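Local coordinates for protein importin subunit beta-1 (Saccharomyces cerevisiae, PDB 3ND2) that carries proteins into the nucleus by pairing with importin alpha, which recognises the classical nuclear localization signal of the cargo, at residues A[523-528]-A[576-581]; A[571-576]-A[612-617]; A[655-660]-A[696-701]. All blocks are in the same frame, centred on the assembly; numbering follows the deposited sequence.

Contact 1: residues A[523-528]-A[576-581]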
# COMPACT_ATOMS: atom_id res chain seq x y z
N ALA A 523 3.95 -5.10 -20.47
CA ALA A 523 4.96 -4.60 -21.38
C ALA A 523 4.32 -4.09 -22.68
O ALA A 523 4.73 -3.05 -23.19
CB ALA A 523 6.01 -5.67 -21.66
N LEU A 524 3.32 -4.81 -23.19
CA LEU A 524 2.59 -4.34 -24.37
C LEU A 524 1.83 -3.05 -24.10
O LEU A 524 1.71 -2.22 -24.98
CB LEU A 524 1.66 -5.42 -24.94
CG LEU A 524 2.28 -6.63 -25.63
CD1 LEU A 524 1.23 -7.68 -25.92
CD2 LEU A 524 3.02 -6.25 -26.92
N THR A 525 1.35 -2.88 -22.87
CA THR A 525 0.67 -1.64 -22.48
C THR A 525 1.66 -0.48 -22.57
O THR A 525 1.35 0.56 -23.12
CB THR A 525 0.00 -1.74 -21.08
OG1 THR A 525 -0.85 -2.90 -21.05
CG2 THR A 525 -0.86 -0.53 -20.77
N THR A 526 2.87 -0.70 -22.04
CA THR A 526 3.96 0.27 -22.14
C THR A 526 4.34 0.59 -23.60
O THR A 526 4.42 1.76 -23.96
CB THR A 526 5.18 -0.21 -21.34
OG1 THR A 526 4.83 -0.22 -19.95
CG2 THR A 526 6.37 0.71 -21.54
N MET A 527 4.54 -0.44 -24.42
CA MET A 527 4.80 -0.26 -25.85
C MET A 527 3.76 0.62 -26.54
O MET A 527 4.11 1.48 -27.36
CB MET A 527 4.88 -1.60 -26.60
CG MET A 527 5.90 -2.60 -26.07
SD MET A 527 7.59 -1.97 -25.99
CE MET A 527 8.17 -2.29 -27.65
N VAL A 528 2.48 0.39 -26.22
CA VAL A 528 1.37 1.16 -26.79
C VAL A 528 1.40 2.61 -26.29
O VAL A 528 1.26 3.55 -27.08
CB VAL A 528 0.00 0.52 -26.47
CG1 VAL A 528 -1.16 1.48 -26.78
CG2 VAL A 528 -0.17 -0.78 -27.23
N ILE A 576 -5.94 -8.55 -21.44
CA ILE A 576 -6.27 -8.12 -22.80
C ILE A 576 -6.99 -6.77 -22.76
O ILE A 576 -6.62 -5.85 -23.51
CB ILE A 576 -7.14 -9.17 -23.57
CG1 ILE A 576 -6.34 -10.45 -23.83
CG2 ILE A 576 -7.63 -8.59 -24.89
CD1 ILE A 576 -7.20 -11.68 -24.10
N LEU A 577 -7.99 -6.68 -21.88
CA LEU A 577 -8.79 -5.47 -21.71
C LEU A 577 -7.95 -4.25 -21.32
O LEU A 577 -8.22 -3.15 -21.80
CB LEU A 577 -9.93 -5.70 -20.69
CG LEU A 577 -11.11 -6.57 -21.18
CD1 LEU A 577 -11.93 -7.19 -20.05
CD2 LEU A 577 -12.01 -5.80 -22.14
N THR A 578 -6.95 -4.45 -20.46
CA THR A 578 -6.01 -3.40 -20.06
C THR A 578 -5.20 -2.81 -21.23
O THR A 578 -5.12 -1.59 -21.36
CB THR A 578 -5.05 -3.90 -18.97
OG1 THR A 578 -5.80 -4.38 -17.85
CG2 THR A 578 -4.14 -2.77 -18.50
N VAL A 579 -4.60 -3.67 -22.06
CA VAL A 579 -3.93 -3.23 -23.29
C VAL A 579 -4.93 -2.60 -24.25
O VAL A 579 -4.64 -1.56 -24.85
CB VAL A 579 -3.18 -4.40 -24.01
CG1 VAL A 579 -2.41 -3.89 -25.23
CG2 VAL A 579 -2.22 -5.12 -23.07
N LEU A 580 -6.11 -3.21 -24.41
CA LEU A 580 -7.13 -2.70 -25.32
C LEU A 580 -7.58 -1.28 -24.94
O LEU A 580 -7.74 -0.42 -25.82
CB LEU A 580 -8.35 -3.65 -25.40
CG LEU A 580 -9.53 -3.26 -26.30
CD1 LEU A 580 -9.09 -2.84 -27.71
CD2 LEU A 580 -10.57 -4.38 -26.39
N ALA A 581 -7.77 -1.03 -23.65
CA ALA A 581 -8.12 0.30 -23.17
C ALA A 581 -7.04 1.31 -23.56
O ALA A 581 -7.36 2.40 -24.04
CB ALA A 581 -8.36 0.30 -21.67

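Contact 2: residues A[571-576]-A[612-617]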
# COMPACT_ATOMS: atom_id res chain seq x y z
N GLU A 571 -8.16 -13.78 -15.83
CA GLU A 571 -7.05 -12.87 -15.70
C GLU A 571 -6.43 -12.54 -17.04
O GLU A 571 -5.94 -11.42 -17.23
CB GLU A 571 -6.04 -13.42 -14.70
CG GLU A 571 -6.67 -13.63 -13.31
CD GLU A 571 -5.70 -14.17 -12.27
OE1 GLU A 571 -6.08 -14.17 -11.06
OE2 GLU A 571 -4.57 -14.59 -12.64
N LEU A 572 -6.48 -13.49 -17.98
CA LEU A 572 -6.07 -13.23 -19.35
C LEU A 572 -6.93 -12.13 -19.97
O LEU A 572 -6.40 -11.20 -20.58
CB LEU A 572 -6.11 -14.52 -20.20
CG LEU A 572 -5.96 -14.41 -21.74
CD1 LEU A 572 -4.63 -13.81 -22.18
CD2 LEU A 572 -6.17 -15.76 -22.43
N GLN A 573 -8.25 -12.24 -19.81
CA GLN A 573 -9.21 -11.26 -20.35
C GLN A 573 -8.96 -9.91 -19.73
O GLN A 573 -8.95 -8.89 -20.43
CB GLN A 573 -10.66 -11.69 -20.09
CG GLN A 573 -11.12 -12.88 -20.91
CD GLN A 573 -12.59 -13.19 -20.70
OE1 GLN A 573 -13.07 -13.26 -19.56
NE2 GLN A 573 -13.32 -13.40 -21.79
N SER A 574 -8.77 -9.89 -18.42
CA SER A 574 -8.32 -8.71 -17.70
C SER A 574 -7.11 -8.07 -18.38
O SER A 574 -7.15 -6.88 -18.69
CB SER A 574 -7.98 -9.09 -16.27
OG SER A 574 -7.90 -7.95 -15.45
N ASN A 575 -6.06 -8.87 -18.63
CA ASN A 575 -4.84 -8.42 -19.30
C ASN A 575 -5.10 -7.86 -20.67
O ASN A 575 -4.52 -6.84 -21.05
CB ASN A 575 -3.83 -9.57 -19.47
CG ASN A 575 -3.31 -10.12 -18.15
OD1 ASN A 575 -3.37 -9.46 -17.09
ND2 ASN A 575 -2.79 -11.35 -18.20
N ILE A 576 -5.94 -8.55 -21.44
CA ILE A 576 -6.27 -8.12 -22.80
C ILE A 576 -6.99 -6.77 -22.76
O ILE A 576 -6.62 -5.85 -23.51
CB ILE A 576 -7.14 -9.17 -23.57
CG1 ILE A 576 -6.34 -10.45 -23.83
CG2 ILE A 576 -7.63 -8.59 -24.89
CD1 ILE A 576 -7.20 -11.68 -24.10
N ALA A 612 -18.31 -10.05 -12.82
CA ALA A 612 -17.80 -9.41 -11.60
C ALA A 612 -16.29 -9.16 -11.62
O ALA A 612 -15.83 -8.08 -11.26
CB ALA A 612 -18.21 -10.21 -10.37
N PHE A 613 -15.52 -10.17 -12.05
CA PHE A 613 -14.06 -10.05 -12.09
C PHE A 613 -13.54 -9.10 -13.18
O PHE A 613 -12.56 -8.39 -12.96
CB PHE A 613 -13.41 -11.44 -12.23
CG PHE A 613 -11.91 -11.43 -12.01
CD1 PHE A 613 -11.38 -11.40 -10.73
CD2 PHE A 613 -11.04 -11.46 -13.10
CE1 PHE A 613 -10.00 -11.39 -10.53
CE2 PHE A 613 -9.66 -11.46 -12.91
CZ PHE A 613 -9.14 -11.43 -11.63
N ILE A 614 -14.21 -9.08 -14.33
CA ILE A 614 -13.77 -8.25 -15.46
C ILE A 614 -14.56 -6.95 -15.69
O ILE A 614 -14.12 -6.10 -16.48
CB ILE A 614 -13.71 -9.05 -16.81
CG1 ILE A 614 -15.06 -9.69 -17.13
CG2 ILE A 614 -12.57 -10.08 -16.80
CD1 ILE A 614 -15.32 -9.84 -18.60
N GLU A 615 -15.70 -6.78 -15.02
CA GLU A 615 -16.57 -5.60 -15.25
C GLU A 615 -15.82 -4.29 -15.05
O GLU A 615 -16.08 -3.30 -15.73
CB GLU A 615 -17.87 -5.64 -14.44
CG GLU A 615 -17.70 -5.78 -12.94
CD GLU A 615 -19.01 -5.69 -12.15
OE1 GLU A 615 -20.10 -5.56 -12.76
OE2 GLU A 615 -18.94 -5.75 -10.90
N ASP A 616 -14.87 -4.31 -14.12
CA ASP A 616 -13.99 -3.17 -13.86
C ASP A 616 -13.17 -2.84 -15.11
O ASP A 616 -13.22 -1.71 -15.62
CB ASP A 616 -13.06 -3.52 -12.70
CG ASP A 616 -12.97 -2.43 -11.68
OD1 ASP A 616 -14.02 -1.87 -11.31
OD2 ASP A 616 -11.84 -2.14 -11.23
N ASP A 617 -12.44 -3.84 -15.59
CA ASP A 617 -11.67 -3.74 -16.83
C ASP A 617 -12.55 -3.35 -18.02
O ASP A 617 -12.12 -2.58 -18.87
CB ASP A 617 -10.92 -5.04 -17.12
CG ASP A 617 -10.01 -5.45 -15.98
OD1 ASP A 617 -9.36 -4.56 -15.38
OD2 ASP A 617 -9.96 -6.66 -15.66

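Contact 3: residues A[655-660]-A[696-701]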
# COMPACT_ATOMS: atom_id res chain seq x y z
N VAL A 655 -16.33 -1.40 -8.76
CA VAL A 655 -16.91 -1.02 -10.05
C VAL A 655 -17.62 0.36 -9.98
O VAL A 655 -17.70 1.07 -10.99
CB VAL A 655 -17.80 -2.16 -10.66
CG1 VAL A 655 -19.08 -2.37 -9.86
CG2 VAL A 655 -18.11 -1.89 -12.12
N SER A 656 -18.10 0.73 -8.80
CA SER A 656 -18.77 2.03 -8.61
C SER A 656 -17.80 3.20 -8.73
O SER A 656 -18.18 4.29 -9.16
CB SER A 656 -19.50 2.08 -7.27
OG SER A 656 -18.60 1.91 -6.20
N ILE A 657 -16.55 2.97 -8.32
CA ILE A 657 -15.48 3.96 -8.43
C ILE A 657 -15.10 4.11 -9.90
O ILE A 657 -14.80 5.21 -10.37
CB ILE A 657 -14.24 3.56 -7.57
CG1 ILE A 657 -14.48 3.86 -6.08
CG2 ILE A 657 -12.97 4.26 -8.04
CD1 ILE A 657 -15.38 2.88 -5.37
N THR A 658 -15.13 2.99 -10.61
CA THR A 658 -14.83 2.99 -12.03
C THR A 658 -15.95 3.68 -12.80
O THR A 658 -15.69 4.39 -13.77
CB THR A 658 -14.61 1.55 -12.56
OG1 THR A 658 -13.77 0.83 -11.65
CG2 THR A 658 -13.94 1.57 -13.94
N ALA A 659 -17.19 3.48 -12.34
CA ALA A 659 -18.39 4.06 -12.95
C ALA A 659 -18.42 5.58 -12.82
O ALA A 659 -18.78 6.29 -13.77
CB ALA A 659 -19.65 3.45 -12.34
N VAL A 660 -18.04 6.08 -11.64
CA VAL A 660 -17.76 7.51 -11.45
C VAL A 660 -16.71 8.00 -12.46
O VAL A 660 -16.86 9.08 -13.05
CB VAL A 660 -17.30 7.80 -10.00
CG1 VAL A 660 -16.69 9.19 -9.87
CG2 VAL A 660 -18.48 7.66 -9.04
N ARG A 696 -15.05 3.38 1.00
CA ARG A 696 -14.38 4.64 1.31
C ARG A 696 -13.74 5.34 0.11
O ARG A 696 -13.75 6.56 0.05
CB ARG A 696 -13.37 4.47 2.45
CG ARG A 696 -12.33 3.36 2.26
CD ARG A 696 -11.27 3.44 3.35
NE ARG A 696 -11.89 3.54 4.67
CZ ARG A 696 -11.31 4.06 5.75
NH1 ARG A 696 -10.08 4.55 5.70
NH2 ARG A 696 -11.99 4.09 6.89
N GLU A 697 -13.20 4.56 -0.83
CA GLU A 697 -12.54 5.10 -2.02
C GLU A 697 -13.48 5.92 -2.93
O GLU A 697 -13.02 6.57 -3.87
CB GLU A 697 -11.88 4.00 -2.86
CG GLU A 697 -10.81 3.18 -2.15
CD GLU A 697 -11.21 1.73 -1.93
OE1 GLU A 697 -11.25 0.97 -2.93
OE2 GLU A 697 -11.47 1.35 -0.77
N LEU A 698 -14.78 5.86 -2.64
CA LEU A 698 -15.80 6.47 -3.48
C LEU A 698 -16.05 7.94 -3.12
O LEU A 698 -16.41 8.74 -3.99
CB LEU A 698 -17.11 5.66 -3.42
CG LEU A 698 -18.27 5.97 -4.36
CD1 LEU A 698 -17.91 5.72 -5.82
CD2 LEU A 698 -19.49 5.14 -3.97
N LYS A 699 -15.86 8.29 -1.85
CA LYS A 699 -16.01 9.68 -1.42
C LYS A 699 -15.07 10.62 -2.20
O LYS A 699 -15.54 11.58 -2.81
CB LYS A 699 -15.87 9.83 0.10
CG LYS A 699 -16.25 11.20 0.65
CD LYS A 699 -16.22 11.23 2.17
CE LYS A 699 -16.55 12.61 2.73
NZ LYS A 699 -16.25 12.72 4.21
N PRO A 700 -13.74 10.34 -2.20
CA PRO A 700 -12.82 11.06 -3.09
C PRO A 700 -13.22 11.05 -4.57
O PRO A 700 -13.11 12.08 -5.23
CB PRO A 700 -11.51 10.29 -2.91
CG PRO A 700 -11.59 9.74 -1.55
CD PRO A 700 -13.02 9.38 -1.35
N ALA A 701 -13.65 9.91 -5.09
CA ALA A 701 -14.06 9.79 -6.49
C ALA A 701 -15.26 10.68 -6.82
O ALA A 701 -15.26 11.38 -7.83
CB ALA A 701 -14.36 8.32 -6.84

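Contact 1: residues A[523-528]-A[576-581]
V579 pushes its CG2 methyl against the hydroxyl of T525, with CG2 3.3 Å from OG1, and this pair forms the middle of the contact. The two side chains meet at a slant. T525 OG1 sits beside its own backbone N (chi1 -53°), where it hydrogen-bonds back to F521 O one turn earlier. The hydroxyl therefore finds its polar partner within its own helix, and across the interface it meets only carbon. The CG2 of T578 also approaches from the second helix, 4.2 Å from T525 OG1. T578 uses its hydroxyl in the same inward manner, on S574 O, so neither threonine spends a hydrogen bond on the neighbouring helix.

The valine fills the gap with both branches. Its CG1 lies anti to the backbone N (chi1 -176°) and meets V528 CG2 at 4.3 Å, while V579 CG2 comes within 4.3 Å of L524 CB. L524 and V528, one turn apart, thus receive V579 between them, and T525 meets the same CG2 methyl as L524. Beyond the valine, V546 of helix 536-553 adds further apolar cover, and V528 also rests on I542 of that helix.

The two segments run almost in the same direction, with their axes 4° apart and 9.0 Å from each other at closest approach. T525 and V579 stand level, their CA atoms separated by 4.9 Å, a close approach consistent with the short side chains of these two residues. Segment 523-528 belongs to the second helix of HEAT 12 and segment 576-581 to the second helix of HEAT 13. Such near-parallel stacking of equivalent helices from consecutive repeats is the signature of a HEAT-repeat solenoid, the superhelical fold of the importin beta family.

Contact 2: residues A[571-576]-A[612-617]
S574 OG and D617 OD2 meet in the one hydrogen bond between segments 571-576 and 612-617, which lie in the neighbouring HEAT repeats 13 and 14. The serine is the donor; the modelled length of 2.4 Å is too short to be taken literally. S574 OG lies anti to the backbone N (chi1 -164°), which turns it outward to the aspartate. Replacing D617 by an alanine is likely to leave this serine hydroxyl without its carboxylate mate and free to turn to another partner.

Around this bond the contact is mostly carbon. F613 brings its ring atom CZ to 3.7 Å from E571 CG, and the E571 carboxylate and the ring are tilted 24° apart. I614 CG2 touches Q573 CB at 4.1 Å and lies equally near S574 N.

The two helical segments run nearly parallel, 5° apart, with 9.4 Å between their axes. Segment 612-617 is kinked at 616 and 617, where the backbone N atoms make no bond to the preceding turn. Farther out, F613 also rests on Q570, and Q573 leans on L605. The Q573 amide is fixed at both atoms: OE1 bonds to K608 NZ and NE2 to T553 OG1.

Contact 3: residues A[655-660]-A[696-701]
L698 packs against V660 and I657 in the tight part of this contact, where HEAT repeat 16 is laid against HEAT repeat 15 in the solenoid. L698 and V660 are both buried. L698 CG lies anti to its backbone N (chi1 -171°), and from there the CD1 methyl reaches into the first turn of helix 655-670. L698 CD1 comes 3.8 Å from V660 CG2. On its other approach, L698 CD1 lies 3.6 Å from S656 O. That carbonyl already accepts the backbone N of V660, so the leucine methyl covers an oxygen that has a polar partner. S656 OG is engaged in a hydrogen bond to S653 O, and the leucine methyls lie against it. I657, which stands level with L698, rests its CD1 3.8 Å from L698 CB. V651, in the loop leading into helix 655-670, also touches L698.

V660 has a second branch at work. V660 CG1 lies 3.3 Å from A701 O and 3.9 Å from A701 CB. The small alanine side chain is consistent with the valine's close approach to the main chain of helix 698-713.

The looser part lies toward the exposed E697. Here I657 CG2 only just touches A701 CB, at 4.5 Å. E697 makes no hydrogen bond to segment 655-660: its OE1 forms a salt bridge with R695 NH1. R696 likewise turns from the contact, pairing with E737 and lying against Y746 in a cation-pi contact. What the glutamate does offer is its aliphatic base and its main chain, for I657 CG1 sits 4.1 Å from E697 CB and 3.8 Å from E697 O.

In the fold
The three contacts lie on three of the repeat-to-repeat steps of one solenoid: contact 1 joins HEAT 12 to 13, contact 2 joins 13 to 14, and contact 3 joins 15 to 16. Contacts 1 and 2 share helix 563-586 and the residue I576, with centres 13 Å apart; L577 CB lies 3.8 Å from D617 CB where they meet. The skipped step, from 14 to 15, is bridged by D616 OD1 and T658 OG1, 2.7 Å apart in a probable hydrogen bond, which ties contact 2 to contact 3 across 18 Å between centres. Contacts 1 and 3 do not touch, their nearest atoms being about 10 Å apart.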